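Local coordinates for putative uncharacterized protein (Pseudomonas phage 201phi2-1, PDB 3R4V) that is of unknown function but belongs to the phage tubulin-like family and holds guanosine-5'-diphosphate in a pocket of its fold, at residues A[5-10]-A[22-27]; A[29-34]-A[75-80]; A[192-197]-A[267-272]; A[227-232]-A[246-251]. All coordinates share one frame; numbering follows the deposited sequence.

Interaction 1 of 4, residues A[5-10]-A[22-27]; sequences VCLIFA and VDLGEA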
# COMPACT_ATOMS: atom_id res chain seq x y z
N VAL A 5 -7.56 9.20 -12.67
CA VAL A 5 -6.82 8.40 -11.71
C VAL A 5 -5.97 7.37 -12.43
O VAL A 5 -6.39 6.78 -13.43
CB VAL A 5 -7.78 7.69 -10.70
CG1 VAL A 5 -8.67 6.71 -11.42
CG2 VAL A 5 -7.00 6.98 -9.60
N CYS A 6 -4.76 7.19 -11.91
CA CYS A 6 -3.87 6.16 -12.39
C CYS A 6 -3.62 5.17 -11.24
O CYS A 6 -3.26 5.57 -10.13
CB CYS A 6 -2.58 6.80 -12.88
SG CYS A 6 -1.30 5.64 -13.30
N LEU A 7 -3.81 3.88 -11.52
CA LEU A 7 -3.62 2.85 -10.50
C LEU A 7 -2.33 2.09 -10.77
O LEU A 7 -2.10 1.57 -11.86
CB LEU A 7 -4.80 1.88 -10.49
CG LEU A 7 -6.15 2.50 -10.15
CD1 LEU A 7 -6.84 2.97 -11.43
CD2 LEU A 7 -7.02 1.50 -9.44
N ILE A 8 -1.50 2.01 -9.73
CA ILE A 8 -0.18 1.40 -9.87
C ILE A 8 -0.05 0.21 -8.92
O ILE A 8 -0.33 0.33 -7.73
CB ILE A 8 0.89 2.43 -9.53
CG1 ILE A 8 0.81 3.60 -10.51
CG2 ILE A 8 2.28 1.79 -9.53
CD1 ILE A 8 1.44 4.88 -10.00
N PHE A 9 0.38 -0.93 -9.45
CA PHE A 9 0.52 -2.17 -8.68
C PHE A 9 1.93 -2.70 -8.83
O PHE A 9 2.48 -2.69 -9.93
CB PHE A 9 -0.45 -3.25 -9.18
CG PHE A 9 -1.88 -2.87 -9.01
CD1 PHE A 9 -2.56 -3.20 -7.85
CD2 PHE A 9 -2.53 -2.12 -9.98
CE1 PHE A 9 -3.88 -2.82 -7.66
CE2 PHE A 9 -3.85 -1.74 -9.80
CZ PHE A 9 -4.52 -2.09 -8.64
N ALA A 10 2.50 -3.19 -7.74
CA ALA A 10 3.89 -3.63 -7.76
C ALA A 10 4.07 -4.94 -7.02
O ALA A 10 3.45 -5.18 -5.98
CB ALA A 10 4.78 -2.57 -7.15
N VAL A 22 -9.12 -5.50 -13.65
CA VAL A 22 -8.78 -5.40 -15.07
C VAL A 22 -9.82 -4.63 -15.87
O VAL A 22 -9.54 -4.13 -16.96
CB VAL A 22 -8.53 -6.78 -15.71
CG1 VAL A 22 -7.26 -7.41 -15.17
CG2 VAL A 22 -9.74 -7.70 -15.51
N ASP A 23 -11.03 -4.52 -15.33
CA ASP A 23 -12.08 -3.77 -16.01
C ASP A 23 -11.72 -2.28 -16.10
O ASP A 23 -12.33 -1.55 -16.88
CB ASP A 23 -13.42 -3.95 -15.30
CG ASP A 23 -13.35 -3.61 -13.83
OD1 ASP A 23 -12.84 -4.44 -13.04
OD2 ASP A 23 -13.80 -2.51 -13.46
N LEU A 24 -10.74 -1.85 -15.31
CA LEU A 24 -10.29 -0.45 -15.34
C LEU A 24 -9.26 -0.20 -16.45
O LEU A 24 -8.90 0.94 -16.73
CB LEU A 24 -9.72 -0.03 -13.99
CG LEU A 24 -10.72 -0.07 -12.83
CD1 LEU A 24 -10.09 0.43 -11.54
CD2 LEU A 24 -11.98 0.72 -13.19
N GLY A 25 -8.79 -1.28 -17.06
CA GLY A 25 -7.99 -1.19 -18.28
C GLY A 25 -6.78 -0.27 -18.29
O GLY A 25 -5.86 -0.42 -17.48
N GLU A 26 -6.80 0.67 -19.22
CA GLU A 26 -5.65 1.54 -19.46
C GLU A 26 -5.21 2.32 -18.23
O GLU A 26 -4.05 2.74 -18.15
CB GLU A 26 -5.94 2.50 -20.61
CG GLU A 26 -4.80 2.62 -21.62
CD GLU A 26 -4.58 1.34 -22.40
OE1 GLU A 26 -5.25 1.14 -23.43
OE2 GLU A 26 -3.72 0.53 -21.98
N ALA A 27 -6.11 2.50 -17.26
CA ALA A 27 -5.80 3.25 -16.04
C ALA A 27 -4.91 2.46 -15.09
O ALA A 27 -4.31 3.04 -14.17
CB ALA A 27 -7.08 3.66 -15.32

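Interaction 2 of 4, residues A[29-34]-A[75-80]; sequences HCFDTC and MDTIPE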
# COMPACT_ATOMS: atom_id res chain seq x y z
N HIS A 29 -1.63 0.20 -14.13
CA HIS A 29 -0.23 0.02 -14.49
C HIS A 29 0.44 -0.92 -13.50
O HIS A 29 0.48 -0.62 -12.30
CB HIS A 29 0.49 1.36 -14.49
CG HIS A 29 -0.06 2.34 -15.47
ND1 HIS A 29 0.58 2.66 -16.64
CD2 HIS A 29 -1.21 3.06 -15.46
CE1 HIS A 29 -0.14 3.54 -17.32
NE2 HIS A 29 -1.24 3.80 -16.63
N CYS A 30 0.96 -2.04 -14.00
CA CYS A 30 1.57 -3.05 -13.13
C CYS A 30 3.07 -3.14 -13.36
O CYS A 30 3.53 -3.04 -14.49
CB CYS A 30 0.96 -4.43 -13.39
SG CYS A 30 -0.81 -4.50 -13.10
N PHE A 31 3.82 -3.36 -12.28
CA PHE A 31 5.27 -3.49 -12.35
C PHE A 31 5.75 -4.67 -11.50
O PHE A 31 5.25 -4.90 -10.40
CB PHE A 31 5.94 -2.20 -11.87
CG PHE A 31 5.50 -0.98 -12.62
CD1 PHE A 31 4.42 -0.23 -12.19
CD2 PHE A 31 6.13 -0.62 -13.80
CE1 PHE A 31 3.99 0.88 -12.89
CE2 PHE A 31 5.71 0.49 -14.52
CZ PHE A 31 4.63 1.24 -14.06
N ASP A 32 6.73 -5.40 -12.02
CA ASP A 32 7.35 -6.49 -11.28
C ASP A 32 8.74 -6.74 -11.85
O ASP A 32 9.14 -6.14 -12.85
CB ASP A 32 6.51 -7.77 -11.36
CG ASP A 32 6.62 -8.64 -10.10
OD1 ASP A 32 5.78 -9.55 -9.93
OD2 ASP A 32 7.54 -8.42 -9.28
N THR A 33 9.47 -7.64 -11.19
CA THR A 33 10.85 -7.94 -11.56
C THR A 33 10.95 -9.22 -12.39
O THR A 33 12.00 -9.52 -12.96
CB THR A 33 11.71 -8.08 -10.30
OG1 THR A 33 11.07 -8.98 -9.40
CG2 THR A 33 11.86 -6.72 -9.63
N CYS A 34 9.85 -9.96 -12.43
CA CYS A 34 9.75 -11.13 -13.31
C CYS A 34 8.29 -11.35 -13.66
O CYS A 34 7.46 -10.48 -13.44
CB CYS A 34 10.37 -12.38 -12.67
SG CYS A 34 10.77 -13.70 -13.85
N MET A 75 8.74 5.45 -14.84
CA MET A 75 7.91 6.63 -14.61
C MET A 75 7.40 7.23 -15.93
O MET A 75 6.32 7.81 -15.97
CB MET A 75 8.64 7.68 -13.78
CG MET A 75 8.98 7.25 -12.34
SD MET A 75 7.58 6.54 -11.44
CE MET A 75 6.40 7.88 -11.54
N ASP A 76 8.18 7.10 -16.99
CA ASP A 76 7.76 7.61 -18.30
C ASP A 76 6.53 6.89 -18.83
O ASP A 76 5.80 7.43 -19.67
CB ASP A 76 8.90 7.54 -19.32
CG ASP A 76 9.86 8.71 -19.19
OD1 ASP A 76 9.42 9.80 -18.77
OD2 ASP A 76 11.05 8.53 -19.50
N THR A 77 6.29 5.67 -18.36
CA THR A 77 5.11 4.93 -18.79
C THR A 77 3.88 5.25 -17.93
O THR A 77 2.80 4.75 -18.18
CB THR A 77 5.34 3.41 -18.76
OG1 THR A 77 5.28 2.93 -17.41
CG2 THR A 77 6.69 3.04 -19.38
N ILE A 78 4.05 6.09 -16.91
CA ILE A 78 2.93 6.42 -16.03
C ILE A 78 2.45 7.83 -16.35
O ILE A 78 3.14 8.80 -16.08
CB ILE A 78 3.31 6.29 -14.54
CG1 ILE A 78 3.77 4.87 -14.23
CG2 ILE A 78 2.12 6.70 -13.64
CD1 ILE A 78 4.37 4.69 -12.83
N PRO A 79 1.25 7.94 -16.94
CA PRO A 79 0.71 9.23 -17.37
C PRO A 79 0.53 10.19 -16.19
O PRO A 79 0.39 9.74 -15.06
CB PRO A 79 -0.66 8.88 -17.94
CG PRO A 79 -0.64 7.41 -18.16
CD PRO A 79 0.29 6.84 -17.14
N GLU A 80 0.52 11.49 -16.47
CA GLU A 80 0.12 12.47 -15.48
C GLU A 80 -1.34 12.24 -15.13
O GLU A 80 -2.18 12.08 -16.02
CB GLU A 80 0.30 13.90 -16.01
CG GLU A 80 1.75 14.31 -16.25
CD GLU A 80 2.56 14.44 -14.97
OE1 GLU A 80 1.98 14.80 -13.92
OE2 GLU A 80 3.79 14.18 -15.01
O HOH W 1 3.03 1.33 -17.19

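Interaction 3 of 4, residues A[192-197]-A[267-272]; sequences ANWVRF and FVINSV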
# COMPACT_ATOMS: atom_id res chain seq x y z
N ALA A 192 -7.10 16.97 -3.29
CA ALA A 192 -5.67 17.23 -3.11
C ALA A 192 -5.39 17.72 -1.69
O ALA A 192 -4.48 17.23 -1.03
CB ALA A 192 -5.15 18.24 -4.14
N ASN A 193 -6.19 18.67 -1.22
CA ASN A 193 -5.96 19.23 0.11
C ASN A 193 -6.38 18.32 1.26
O ASN A 193 -5.99 18.56 2.41
CB ASN A 193 -6.59 20.61 0.23
CG ASN A 193 -5.83 21.65 -0.56
OD1 ASN A 193 -4.61 21.79 -0.40
ND2 ASN A 193 -6.52 22.35 -1.43
N TRP A 194 -7.17 17.29 0.95
CA TRP A 194 -7.49 16.26 1.93
C TRP A 194 -6.27 15.39 2.19
O TRP A 194 -5.91 15.16 3.33
CB TRP A 194 -8.65 15.40 1.42
CG TRP A 194 -8.82 14.06 2.10
CD1 TRP A 194 -9.16 13.83 3.39
CD2 TRP A 194 -8.66 12.78 1.48
NE1 TRP A 194 -9.23 12.47 3.63
CE2 TRP A 194 -8.93 11.80 2.47
CE3 TRP A 194 -8.32 12.35 0.19
CZ2 TRP A 194 -8.86 10.43 2.21
CZ3 TRP A 194 -8.26 10.99 -0.07
CH2 TRP A 194 -8.52 10.05 0.93
N VAL A 195 -5.65 14.90 1.12
CA VAL A 195 -4.58 13.92 1.27
C VAL A 195 -3.20 14.56 1.44
O VAL A 195 -2.32 14.00 2.12
CB VAL A 195 -4.60 12.88 0.12
CG1 VAL A 195 -4.14 13.50 -1.20
CG2 VAL A 195 -3.74 11.69 0.50
N ARG A 196 -3.00 15.73 0.84
CA ARG A 196 -1.78 16.52 1.02
C ARG A 196 -2.02 17.60 2.09
O ARG A 196 -1.79 18.79 1.85
CB ARG A 196 -1.37 17.19 -0.29
CG ARG A 196 -1.07 16.24 -1.45
CD ARG A 196 -0.68 17.04 -2.71
NE ARG A 196 0.47 17.90 -2.44
CZ ARG A 196 1.73 17.49 -2.53
NH1 ARG A 196 1.98 16.25 -2.94
NH2 ARG A 196 2.72 18.30 -2.23
N PHE A 197 -2.50 17.19 3.26
CA PHE A 197 -2.99 18.15 4.25
C PHE A 197 -1.91 19.08 4.81
O PHE A 197 -2.22 20.15 5.28
CB PHE A 197 -3.78 17.46 5.37
CG PHE A 197 -3.00 16.40 6.11
CD1 PHE A 197 -2.14 16.75 7.15
CD2 PHE A 197 -3.14 15.06 5.77
CE1 PHE A 197 -1.41 15.78 7.83
CE2 PHE A 197 -2.43 14.08 6.46
CZ PHE A 197 -1.57 14.44 7.49
N PHE A 267 -13.79 8.75 4.27
CA PHE A 267 -12.38 8.46 4.06
C PHE A 267 -11.62 9.27 5.10
O PHE A 267 -11.50 10.50 4.96
CB PHE A 267 -11.98 8.88 2.65
CG PHE A 267 -12.79 8.20 1.56
CD1 PHE A 267 -14.04 8.68 1.20
CD2 PHE A 267 -12.31 7.08 0.92
CE1 PHE A 267 -14.78 8.06 0.20
CE2 PHE A 267 -13.04 6.45 -0.08
CZ PHE A 267 -14.28 6.93 -0.44
N VAL A 268 -11.18 8.62 6.16
CA VAL A 268 -10.61 9.33 7.29
C VAL A 268 -9.13 9.04 7.41
O VAL A 268 -8.73 7.88 7.41
CB VAL A 268 -11.29 8.92 8.59
CG1 VAL A 268 -10.88 9.86 9.73
CG2 VAL A 268 -12.82 8.91 8.41
N ILE A 269 -8.32 10.09 7.47
CA ILE A 269 -6.88 9.93 7.60
C ILE A 269 -6.48 10.26 9.04
O ILE A 269 -6.85 11.30 9.56
CB ILE A 269 -6.13 10.87 6.61
CG1 ILE A 269 -6.52 10.55 5.16
CG2 ILE A 269 -4.60 10.80 6.81
CD1 ILE A 269 -5.94 11.48 4.12
N ASN A 270 -5.70 9.37 9.67
CA ASN A 270 -5.09 9.68 10.96
C ASN A 270 -3.67 9.14 10.94
O ASN A 270 -3.23 8.69 9.90
CB ASN A 270 -5.89 9.11 12.13
CG ASN A 270 -5.76 7.62 12.26
OD1 ASN A 270 -5.31 6.93 11.34
ND2 ASN A 270 -6.17 7.09 13.41
N SER A 271 -2.96 9.18 12.06
CA SER A 271 -1.61 8.60 12.07
C SER A 271 -1.24 7.96 13.40
O SER A 271 -0.21 7.29 13.48
CB SER A 271 -0.55 9.64 11.68
OG SER A 271 -0.40 10.62 12.71
N VAL A 272 -2.05 8.17 14.43
CA VAL A 272 -1.71 7.64 15.75
C VAL A 272 -1.67 6.10 15.76
O VAL A 272 -0.98 5.50 16.56
CB VAL A 272 -2.60 8.20 16.88
CG1 VAL A 272 -4.02 7.66 16.77
CG2 VAL A 272 -2.01 7.86 18.23

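Interaction 4 of 4, residues A[227-232]-A[246-251]; sequences ISQLSL and IYRKVG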
# COMPACT_ATOMS: atom_id res chain seq x y z
N ILE A 227 -7.19 13.30 11.46
CA ILE A 227 -6.56 14.52 10.94
C ILE A 227 -7.35 15.16 9.81
O ILE A 227 -7.58 16.37 9.82
CB ILE A 227 -5.15 14.21 10.39
CG1 ILE A 227 -4.29 13.55 11.48
CG2 ILE A 227 -4.49 15.48 9.82
CD1 ILE A 227 -3.00 12.93 10.93
N SER A 228 -7.75 14.36 8.83
CA SER A 228 -8.32 14.90 7.60
C SER A 228 -9.40 13.95 7.09
O SER A 228 -9.15 12.75 6.94
CB SER A 228 -7.20 15.08 6.56
OG SER A 228 -7.65 15.70 5.38
N GLN A 229 -10.57 14.48 6.78
CA GLN A 229 -11.76 13.65 6.59
C GLN A 229 -12.47 14.06 5.31
O GLN A 229 -12.64 15.24 5.04
CB GLN A 229 -12.68 13.92 7.77
CG GLN A 229 -13.70 12.88 8.13
CD GLN A 229 -14.23 13.13 9.53
OE1 GLN A 229 -13.56 12.83 10.52
NE2 GLN A 229 -15.41 13.75 9.62
N LEU A 230 -12.88 13.08 4.51
CA LEU A 230 -13.72 13.34 3.34
C LEU A 230 -14.94 12.42 3.42
O LEU A 230 -14.78 11.22 3.58
CB LEU A 230 -12.93 13.07 2.07
CG LEU A 230 -13.05 14.06 0.92
CD1 LEU A 230 -11.81 14.01 0.06
CD2 LEU A 230 -14.29 13.74 0.09
N SER A 231 -16.14 12.99 3.34
CA SER A 231 -17.37 12.19 3.40
C SER A 231 -18.18 12.31 2.11
O SER A 231 -18.36 13.41 1.58
CB SER A 231 -18.24 12.63 4.59
OG SER A 231 -17.58 12.33 5.81
N LEU A 232 -18.66 11.17 1.60
CA LEU A 232 -19.59 11.16 0.47
C LEU A 232 -20.97 10.73 0.94
O LEU A 232 -21.10 9.76 1.68
CB LEU A 232 -19.10 10.21 -0.62
CG LEU A 232 -17.75 10.58 -1.27
CD1 LEU A 232 -17.38 9.55 -2.32
CD2 LEU A 232 -17.82 11.98 -1.87
N ILE A 246 -8.96 18.13 11.58
CA ILE A 246 -8.45 19.44 11.24
C ILE A 246 -8.99 19.90 9.90
O ILE A 246 -9.22 21.09 9.68
CB ILE A 246 -6.91 19.42 11.15
CG1 ILE A 246 -6.31 19.11 12.52
CG2 ILE A 246 -6.39 20.74 10.59
CD1 ILE A 246 -6.80 20.03 13.61
N TYR A 247 -9.19 18.95 8.99
CA TYR A 247 -9.70 19.26 7.66
C TYR A 247 -10.88 18.35 7.39
O TYR A 247 -10.83 17.17 7.68
CB TYR A 247 -8.60 19.05 6.61
CG TYR A 247 -9.08 19.22 5.17
CD1 TYR A 247 -8.96 20.44 4.51
CD2 TYR A 247 -9.64 18.15 4.48
CE1 TYR A 247 -9.38 20.59 3.21
CE2 TYR A 247 -10.07 18.29 3.17
CZ TYR A 247 -9.94 19.51 2.54
OH TYR A 247 -10.37 19.66 1.24
N ARG A 248 -11.96 18.91 6.85
CA ARG A 248 -13.18 18.16 6.60
C ARG A 248 -13.83 18.65 5.30
O ARG A 248 -13.95 19.86 5.11
CB ARG A 248 -14.14 18.39 7.77
CG ARG A 248 -15.60 18.10 7.49
CD ARG A 248 -16.52 18.94 8.39
NE ARG A 248 -16.17 18.86 9.80
CZ ARG A 248 -16.52 17.87 10.61
NH1 ARG A 248 -17.23 16.85 10.13
NH2 ARG A 248 -16.16 17.88 11.89
N LYS A 249 -14.26 17.72 4.45
CA LYS A 249 -15.00 18.07 3.23
C LYS A 249 -16.08 17.04 2.93
O LYS A 249 -15.95 15.87 3.28
CB LYS A 249 -14.07 18.17 2.01
CG LYS A 249 -13.45 19.54 1.82
CD LYS A 249 -14.44 20.53 1.24
CE LYS A 249 -13.95 21.95 1.45
NZ LYS A 249 -12.49 22.08 1.15
N VAL A 250 -17.14 17.49 2.26
CA VAL A 250 -18.24 16.60 1.90
C VAL A 250 -18.56 16.68 0.41
O VAL A 250 -18.54 17.76 -0.19
CB VAL A 250 -19.50 16.93 2.73
CG1 VAL A 250 -20.71 16.13 2.23
CG2 VAL A 250 -19.25 16.66 4.20
N GLY A 251 -18.85 15.53 -0.19
CA GLY A 251 -19.33 15.48 -1.56
C GLY A 251 -20.68 14.78 -1.65
O GLY A 251 -20.97 13.87 -0.87

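Interaction 1 of 4, residues A[5-10]-A[22-27]
The side chain of Leu7 lies across that of Leu24 at about a right angle, with its CD2 resting 3.9 Å from Leu24 CD1. The contact closes a beta-alpha-beta crossover of the nucleotide-binding domain: strand 6-10 runs into helix 11-18, and the chain returns through the 3-10 turns of 22-27 to enter the neighbouring parallel strand 28-32. Of the two Leu7 methyl groups, CD2 meets Leu24 alone, whereas CD1 reaches both Leu24 CD1 and the methyl group of Ala27, 4.0 Å from Ala27 CB. Ile172 and Val176 of helix 161-178 also touch Leu7, burying it between the returning loop and that helix, and Asp23 reaches Arg173 of the same helix in a salt bridge. Strand pairing begins where the loop ends. Leu7 N donates to Ala27 O over 2.8 Å, and the bond is nearly straight, 170° at the hydrogen. The carbonyl of Leu7 continues the parallel pairing at His29. Ala27 thus bonds through its oxygen and packs through its methyl group, and Ala27 CB also sits 3.7 Å from Val5 O.

Interaction 2 of 4, residues A[29-34]-A[75-80]
Strand 28-32 and the turn that follows helix 71-76 come closest at His29 and Ile78, whose CA atoms are 7.3 Å apart. This is too far for strand pairing, and side chains of the strand meet both side chains and backbone of the turn, with one water between. The turn is tied internally by the backbone bond from Ile78 N to Met75 O, 3.0 Å long, and Thr77, Ile78 and Pro79 follow one another past the strand. His29 and Pro79 reach toward each other from opposite directions, and the meeting is tight: His29 CE1 lies 3.3 Å from Pro79 CD. Thr77 O is also 3.3 Å from His29 CE1, but its angle to His29 ND1 is too poor for a hydrogen bond. That nitrogen is linked instead to a water lying in the ring plane, 2.8 Å from His29 ND1. The same water donates to Thr77 OG1, and that hydroxyl is also hydrogen-bonded to Leu74 O in the last turn of the helix. Thr77 OG1 sits between its backbone N and carbonyl carbon (chi1 77°), from where it also meets the edge of the Phe31 ring, in plane, 3.8 Å from Phe31 CZ. Ile78 slants across the end of that ring, with its CD1 3.7 Å from Phe31 CZ, and Ile102 of helix 95-108 touches both residues to complete an apolar cluster. Cys6 of strand 6-10 touches His29 and Ile78. Parallel strands with helices packed on them are typical of the Rossmann-like nucleotide-binding domain of tubulin-like proteins, and here the side chain of Phe31 lies about 10 Å from the bound guanosine-5'-diphosphate.

Interaction 3 of 4, residues A[192-197]-A[267-272]
In the phage tubulin-like C-terminal domain, the end of helix 188-195 packs on the mixed sheet through strand 264-270, and Trp194 and Ile269 carry the contact. Ile269 sends CD1 over one face of the indole in a CH-pi interaction, 3.7 Å from the centroid of the Trp194 five-membered ring and 26° off its normal. The methyl is displaced toward the rim, so its shortest approach is 3.4 Å, from Ile269 CD1 to Trp194 CE2. With CG anti to the backbone N (chi1 162°), the indole is carried forward to the strand, where Trp194 CZ2 packs 3.5 Å from Phe267 CB. Trp194 NE1 also gives a weak hydrogen bond to Phe267 O, long at 3.3 Å and well bent. The other branch of Ile269 turns to the next aromatic, with CG2 3.9 Å from Phe197 CE2. Phe197 in turn receives Trp194 O at its ring edge. Val149 of strand 148-154 touches both Val195 and Ile269. Because the N-H bond is weak and NE1 is hydrogen-bonded elsewhere as well, dispersion between the isoleucine branches and the two aromatic rings probably supplies most of the attraction.

Interaction 4 of 4, residues A[227-232]-A[246-251]
Six backbone hydrogen bonds join 227-232 to 246-251. The straightest come at the far end: Ser231 N donates to Lys249 O over 2.9 Å, and Gly251 N donates to Ser231 O over 2.8 Å. Gln229 N to Tyr247 O and Lys249 N to Gln229 O continue the same alternation toward the beginning. There Ile227 O is gripped twice. Tyr247 N approaches it in the carbonyl plane at 3.2 Å, whereas Ile246 N, nearer to Ile227 O at 2.8 Å, stands 38° above that plane. CA-H groups fill the gaps between these bonds, the shortest contact being Val250 CA to Ser231 O at 3.2 Å.

Beyond the backbone, Ser228 OG rests 3.3 Å from Tyr247 CD2 while hydrogen-bonding to Trp194 O of helix 188-195. On the same face Lys249 NZ donates to Tyr247 OH and pairs with Asp190 in a salt bridge, so the tyrosine and lysine ends are both drawn toward that helix. Leu232 swings its end back over Gly251, with CD2 3.8 Å from Gly251 CA. On the other face Gln229 and Arg248 run side by side, their amide and guanidinium planes 87° apart. Phe242 O binds the arginine through NH1 and, weakly, the glutamine through NE2.

The axes of the two short strands make an angle of only 7°, a parallel pair in which 247-252 is outermost. On the side away from 247-252, strand 228-233 runs antiparallel to 264-270, with a classic beta bulge where Ile227 and Ser228 face Ile269, at the margin of the chain's mixed sheet formed by the tubulin-like C-terminal domain.

How the interactions relate
The four contacts follow one sheet from its nucleotide-binding half to its C-terminal margin. Interactions 1 and 2 come in series along the chain and have centres 10 Å apart. They meet where strands 6-10 and 28-32 pair, through the backbone pairs Leu7 O to His29 N and Phe9 O to Phe31 N. Interaction 4 is nested within the chain segment closed by interaction 3, and their centres lie 8 Å apart; strands 264-270 and 228-233 are neighbours, and Trp194 packs on Leu230 and Tyr247. Between the two groups, interactions 2 and 4 are 31 Å apart, centre to centre, without touching. Strands 84-89, 113-119, 148-154 and 208-214 bridge them, joining both regions in one continuous sheet.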